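Local coordinates for heterokaryon incompatibility protein s (Podospora anserina, PDB 2WVQ) that forms a prion and interacts with het-S from incompatible cells to trigger the lethal reaction of heterokaryon incompatibility, represented here by its globular N-terminal domain, at residues 127-132 / 198-203; 27-32 / 50-55. The protein carries 2 engineered substitutions. All blocks are in the same frame, centred on the assembly; numbering follows the deposited sequence.

Interaction 1 (127-132 / 198-203)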
loop_
_atom_site.group_PDB
_atom_site.type_symbol
_atom_site.label_atom_id
_atom_site.label_comp_id
_atom_site.label_asym_id
_atom_site.label_seq_id
_atom_site.Cartn_x
_atom_site.Cartn_y
_atom_site.Cartn_z
ATOM N N ARG A 127 29.059 -2.553 3.241
ATOM C CA ARG A 127 29.034 -3.488 2.147
ATOM C C ARG A 127 29.167 -4.969 2.651
ATOM O O ARG A 127 28.471 -5.835 2.145
ATOM C CB ARG A 127 30.025 -3.103 1.058
ATOM C CG ARG A 127 30.159 -4.123 -0.077
ATOM C CD ARG A 127 31.388 -3.895 -0.964
ATOM N NE ARG A 127 31.555 -2.491 -1.312
ATOM C CZ ARG A 127 32.538 -1.713 -0.880
ATOM N NH1 ARG A 127 33.489 -2.186 -0.094
ATOM N NH2 ARG A 127 32.569 -0.446 -1.250
ATOM N N ALA A 128 30.007 -5.229 3.656
ATOM C CA ALA A 128 30.146 -6.579 4.244
ATOM C C ALA A 128 28.845 -7.074 4.914
ATOM O O ALA A 128 28.482 -8.253 4.788
ATOM C CB ALA A 128 31.305 -6.638 5.211
ATOM N N LEU A 129 28.163 -6.168 5.631
ATOM C CA LEU A 129 26.870 -6.461 6.237
ATOM C C LEU A 129 25.828 -6.796 5.156
ATOM O O LEU A 129 25.120 -7.802 5.268
ATOM C CB LEU A 129 26.407 -5.321 7.150
ATOM C CG LEU A 129 26.287 -5.531 8.670
ATOM C CD1 LEU A 129 27.068 -6.747 9.176
ATOM C CD2 LEU A 129 26.619 -4.275 9.503
ATOM N N HIS A 130 25.790 -5.988 4.098
ATOM C CA HIS A 130 24.892 -6.187 2.962
ATOM C C HIS A 130 25.098 -7.587 2.374
ATOM O O HIS A 130 24.148 -8.369 2.267
ATOM C CB HIS A 130 25.110 -5.089 1.914
ATOM C CG HIS A 130 24.344 -5.295 0.640
ATOM N ND1 HIS A 130 22.964 -5.213 0.563
ATOM C CD2 HIS A 130 24.776 -5.585 -0.609
ATOM C CE1 HIS A 130 22.584 -5.463 -0.677
ATOM N NE2 HIS A 130 23.666 -5.696 -1.407
ATOM N N ARG A 131 26.350 -7.912 2.061
ATOM C CA ARG A 131 26.678 -9.233 1.532
ATOM C C ARG A 131 26.383 -10.394 2.489
ATOM O O ARG A 131 25.843 -11.395 2.050
ATOM C CB ARG A 131 28.088 -9.257 0.961
ATOM C CG ARG A 131 28.146 -8.449 -0.301
ATOM C CD ARG A 131 29.523 -7.929 -0.593
ATOM N NE ARG A 131 29.483 -7.230 -1.878
ATOM C CZ ARG A 131 30.543 -6.888 -2.610
ATOM N NH1 ARG A 131 31.777 -7.152 -2.196
ATOM N NH2 ARG A 131 30.353 -6.249 -3.760
ATOM N N ARG A 132 26.688 -10.230 3.779
ATOM C CA ARG A 132 26.340 -11.213 4.824
ATOM C C ARG A 132 24.816 -11.444 4.944
ATOM O O ARG A 132 24.356 -12.582 4.993
ATOM C CB ARG A 132 26.934 -10.784 6.180
ATOM C CG ARG A 132 26.373 -11.531 7.397
ATOM C CD ARG A 132 27.244 -11.344 8.637
ATOM N NE ARG A 132 28.341 -12.311 8.664
ATOM C CZ ARG A 132 29.602 -12.049 8.324
ATOM N NH1 ARG A 132 29.961 -10.828 7.934
ATOM N NH2 ARG A 132 30.514 -13.017 8.379
ATOM N N GLU A 198 32.168 -5.341 17.345
ATOM C CA GLU A 198 31.188 -4.437 17.944
ATOM C C GLU A 198 30.624 -3.434 16.926
ATOM O O GLU A 198 29.332 -3.176 16.937
ATOM C CB GLU A 198 31.814 -3.695 19.123
ATOM C CG GLU A 198 30.815 -3.161 20.139
ATOM C CD GLU A 198 30.284 -1.777 19.770
ATOM O OE1 GLU A 198 31.061 -0.798 19.865
ATOM O OE2 GLU A 198 29.081 -1.671 19.378
ATOM N N ALA A 199 31.517 -2.851 16.054
ATOM C CA ALA A 199 31.075 -1.908 14.996
ATOM C C ALA A 199 29.886 -2.454 14.270
ATOM O O ALA A 199 28.776 -1.889 14.358
ATOM C CB ALA A 199 32.212 -1.616 14.023
ATOM N N SER A 200 30.093 -3.570 13.562
ATOM C CA SER A 200 29.041 -4.156 12.734
ATOM C C SER A 200 27.789 -4.559 13.521
ATOM O O SER A 200 26.657 -4.450 12.993
ATOM C CB SER A 200 29.589 -5.354 11.935
ATOM O OG SER A 200 30.556 -4.928 10.981
ATOM N N LEU A 201 27.969 -5.008 14.769
ATOM C CA LEU A 201 26.842 -5.443 15.614
ATOM C C LEU A 201 25.940 -4.283 16.069
ATOM O O LEU A 201 24.708 -4.422 16.119
ATOM C CB LEU A 201 27.326 -6.255 16.810
ATOM C CG LEU A 201 27.961 -7.631 16.579
ATOM C CD1 LEU A 201 28.828 -8.054 17.775
ATOM C CD2 LEU A 201 26.916 -8.703 16.302
ATOM N N THR A 202 26.556 -3.145 16.382
ATOM C CA THR A 202 25.829 -1.907 16.713
ATOM C C THR A 202 24.987 -1.443 15.534
ATOM O O THR A 202 23.862 -0.983 15.714
ATOM C CB THR A 202 26.794 -0.770 17.067
ATOM O OG1 THR A 202 27.761 -1.261 17.993
ATOM C CG2 THR A 202 26.042 0.421 17.687
ATOM N N ILE A 203 25.551 -1.566 14.335
ATOM C CA ILE A 203 24.859 -1.234 13.081
ATOM C C ILE A 203 23.593 -2.085 12.862
ATOM O O ILE A 203 22.529 -1.562 12.486
ATOM C CB ILE A 203 25.830 -1.314 11.847
ATOM C CG1 ILE A 203 26.800 -0.123 11.865
ATOM C CG2 ILE A 203 25.028 -1.384 10.491
ATOM C CD1 ILE A 203 27.845 -0.151 10.765
#

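Interaction 2 (27-32 / 50-55). Engineered in segment 27-32: Ala27 (natural residue Asp).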
loop_
_atom_site.group_PDB
_atom_site.type_symbol
_atom_site.label_atom_id
_atom_site.label_comp_id
_atom_site.label_asym_id
_atom_site.label_seq_id
_atom_site.Cartn_x
_atom_site.Cartn_y
_atom_site.Cartn_z
ATOM N N ALA A 27 12.182 -13.196 -3.165
ATOM C CA ALA A 27 12.842 -12.828 -4.426
ATOM C C ALA A 27 12.546 -11.394 -4.918
ATOM O O ALA A 27 13.384 -10.827 -5.647
ATOM C CB ALA A 27 12.577 -13.854 -5.511
ATOM N N CYS A 28 11.415 -10.808 -4.502
ATOM C CA CYS A 28 11.035 -9.395 -4.837
ATOM C C CYS A 28 12.079 -8.394 -4.425
ATOM O O CYS A 28 12.346 -7.470 -5.169
ATOM C CB CYS A 28 9.716 -8.965 -4.205
ATOM S SG CYS A 28 8.185 -9.516 -5.056
ATOM N N PHE A 29 12.622 -8.571 -3.225
ATOM C CA PHE A 29 13.732 -7.776 -2.708
ATOM C C PHE A 29 15.003 -7.683 -3.595
ATOM O O PHE A 29 15.715 -6.693 -3.531
ATOM C CB PHE A 29 14.137 -8.247 -1.293
ATOM C CG PHE A 29 13.146 -7.874 -0.175
ATOM C CD1 PHE A 29 12.140 -8.792 0.255
ATOM C CD2 PHE A 29 13.263 -6.666 0.478
ATOM C CE1 PHE A 29 11.241 -8.466 1.282
ATOM C CE2 PHE A 29 12.380 -6.335 1.547
ATOM C CZ PHE A 29 11.356 -7.252 1.942
ATOM N N GLU A 30 15.265 -8.692 -4.409
ATOM C CA GLU A 30 16.470 -8.738 -5.230
ATOM C C GLU A 30 16.436 -7.775 -6.421
ATOM O O GLU A 30 17.468 -7.337 -6.898
ATOM C CB GLU A 30 16.704 -10.170 -5.704
ATOM C CG GLU A 30 17.305 -11.024 -4.595
ATOM C CD GLU A 30 16.996 -12.500 -4.697
ATOM O OE1 GLU A 30 17.033 -13.158 -3.638
ATOM O OE2 GLU A 30 16.747 -13.006 -5.816
ATOM N N TYR A 31 15.250 -7.471 -6.911
ATOM C CA TYR A 31 15.121 -6.600 -8.086
ATOM C C TYR A 31 15.171 -5.100 -7.723
ATOM O O TYR A 31 15.101 -4.246 -8.631
ATOM C CB TYR A 31 13.857 -6.971 -8.873
ATOM C CG TYR A 31 13.818 -8.441 -9.221
ATOM C CD1 TYR A 31 13.050 -9.343 -8.467
ATOM C CD2 TYR A 31 14.589 -8.951 -10.284
ATOM C CE1 TYR A 31 13.034 -10.716 -8.777
ATOM C CE2 TYR A 31 14.578 -10.330 -10.594
ATOM C CZ TYR A 31 13.793 -11.201 -9.839
ATOM O OH TYR A 31 13.764 -12.550 -10.156
ATOM N N VAL A 32 15.284 -4.774 -6.426
ATOM C CA VAL A 32 15.178 -3.361 -6.012
ATOM C C VAL A 32 16.465 -2.541 -5.810
ATOM O O VAL A 32 17.372 -2.887 -5.051
ATOM C CB VAL A 32 13.975 -3.009 -5.024
ATOM C CG1 VAL A 32 13.383 -4.213 -4.291
ATOM C CG2 VAL A 32 14.256 -1.775 -4.122
ATOM N N ASP A 50 17.518 -5.131 3.479
ATOM C CA ASP A 50 18.141 -6.462 3.635
ATOM C C ASP A 50 17.655 -7.134 4.922
ATOM O O ASP A 50 17.488 -8.349 4.960
ATOM C CB ASP A 50 19.683 -6.385 3.665
ATOM C CG ASP A 50 20.305 -5.723 2.401
ATOM O OD1 ASP A 50 21.444 -5.226 2.529
ATOM O OD2 ASP A 50 19.713 -5.720 1.289
ATOM N N ILE A 51 17.473 -6.342 5.976
ATOM C CA ILE A 51 16.953 -6.829 7.254
ATOM C C ILE A 51 15.496 -7.267 7.186
ATOM O O ILE A 51 15.156 -8.310 7.771
ATOM C CB ILE A 51 17.217 -5.849 8.416
ATOM C CG1 ILE A 51 18.710 -5.822 8.736
ATOM C CG2 ILE A 51 16.432 -6.225 9.673
ATOM C CD1 ILE A 51 19.101 -4.581 9.496
ATOM N N ALA A 52 14.647 -6.509 6.487
ATOM C CA ALA A 52 13.244 -6.920 6.274
ATOM C C ALA A 52 13.183 -8.228 5.490
ATOM O O ALA A 52 12.341 -9.123 5.785
ATOM C CB ALA A 52 12.427 -5.825 5.561
ATOM N N LYS A 53 14.057 -8.346 4.492
ATOM C CA LYS A 53 14.169 -9.575 3.710
ATOM C C LYS A 53 14.675 -10.727 4.603
ATOM O O LYS A 53 14.198 -11.849 4.496
ATOM C CB LYS A 53 15.092 -9.372 2.514
ATOM C CG LYS A 53 15.271 -10.590 1.631
ATOM C CD LYS A 53 16.442 -10.407 0.629
ATOM C CE LYS A 53 16.147 -11.225 -0.639
ATOM N NZ LYS A 53 17.308 -11.294 -1.542
ATOM N N ALA A 54 15.634 -10.439 5.480
ATOM C CA ALA A 54 16.190 -11.485 6.383
ATOM C C ALA A 54 15.114 -11.970 7.363
ATOM O O ALA A 54 15.047 -13.155 7.717
ATOM C CB ALA A 54 17.421 -10.939 7.169
ATOM N N ARG A 55 14.268 -11.048 7.797
ATOM C CA ARG A 55 13.279 -11.375 8.802
ATOM C C ARG A 55 12.115 -12.186 8.220
ATOM O O ARG A 55 11.586 -13.127 8.887
ATOM C CB ARG A 55 12.800 -10.133 9.518
ATOM C CG ARG A 55 12.005 -10.479 10.766
ATOM C CD ARG A 55 11.082 -9.385 11.133
ATOM N NE ARG A 55 10.015 -9.805 12.033
ATOM C CZ ARG A 55 8.978 -9.035 12.342
ATOM N NH1 ARG A 55 8.876 -7.806 11.818
ATOM N NH2 ARG A 55 8.036 -9.485 13.152
HETATM O O HOH W 1 18.045 -8.454 -1.960
#

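Interaction 1 (127-132 / 198-203)
Segments 127-132 and 198-203 come closest at Leu129 and Ser200, whose CA atoms are 7.2 Å apart. Both segments are helical throughout and keep i to i+4 bonding on their own side, as in Arg132 N to Ala128 O at 2.9 Å and Ile203 N to Ala199 O at 3.2 Å. No hydrogen bond crosses; the contact is apolar packing of Leu129 on Ile203 and on Ser200, backbone included, and the buried surface is small, 127 Å² over both sides. Leu129 carries the whole of its own side. Its two methyls straddle the approach to Ser200, with CD1 and CD2 of Leu129 each 4.0 Å from Ser200 CB. Leu129 CD2 also lies 3.5 Å from Ser200 O and 3.4 Å from Ile203 CG2. The last pair is tighter than ordinary van der Waals contact, and Leu129 is also in an unusual conformation (chi1 -114°, chi2 18°); together these suggest a strained fit or some uncertainty in placing the isobutyl group. On Ile203 the CG2 branch does the touching, and it stands anti to the backbone N, while CG1 lies beside that nitrogen. The hydroxyl of Ser200 is engaged elsewhere, in a hydrogen bond between OG and Asp197 OD1. This is peripheral helix-helix packing of 198-207 on 124-140 in the globular domain. Leu47 of helix 42-62 touches both Leu129 and Ile203, and Ile125, one turn earlier on helix 124-140, packs on Ala199, Ser200 and Ile203. Leu201 turns away from 127-132, and its side chain touches Val195 and, on helix 213-224, Lys222 and Ile223.

Interaction 2 (27-32 / 50-55)
The phenyl ring of Phe29 has the start of the Lys53 side chain laid over one face: Lys53 CB sits 3.7 Å from the ring centroid and 15° off the normal, a CH-pi contact. Ala52 CB approaches the same ring obliquely, 4.0 Å from Phe29 CZ, and Phe95 packs against it edge-to-face. Val167 of helix 157-176 touches both Phe29 and Ala52. The turn around the end of helix 18-28 is thus packed on helix 42-62 near the centre of the globular domain. The lysine leaves its helix with CG anti to the backbone N (chi1 -180°) and stays extended, running past Phe29 in the opposite sense, with Lys53 CE 3.7 Å from Phe29 CB. The Lys53 and Glu30 side chains cross at about a right angle. Lys53 NZ donates to the anti lone pair of Glu30 OE1 at 2.8 Å, a salt bridge seen in this Glu30 conformer, one of two, and so perhaps only part-time. A water accepts from Lys53 NZ at 3.0 Å and donates weakly to Phe29 O. The lysine divides its chemistry: its methylenes join the apolar packing, while its charge is probably offset, at least in this conformer, by the Glu30 carboxylate, which would ease burial of the cation.

In the fold
From the N terminus, 27-32 starts on the end of helix 18-28, and interaction 2 closes a loop of 17 intervening residues that contains the rest of strand 32-34 and the first turns of helix 42-62. The chain then crosses helix 79-108 before interaction 1 opens on helix 124-140; its 65 intervening residues hold strand 152-154, the parallel partner of 32-34, and close on helix 198-207. The two loops run in series, neither nested nor crossed, with centres 16 Å apart. His130 ND1 and Asp50 OD1, 2.5 Å apart in a probable hydrogen bond, connect them directly. Asp50 thereby ties helix 42-62 to helix 124-140, and Leu47, touching Ile203, brings it to helix 198-207.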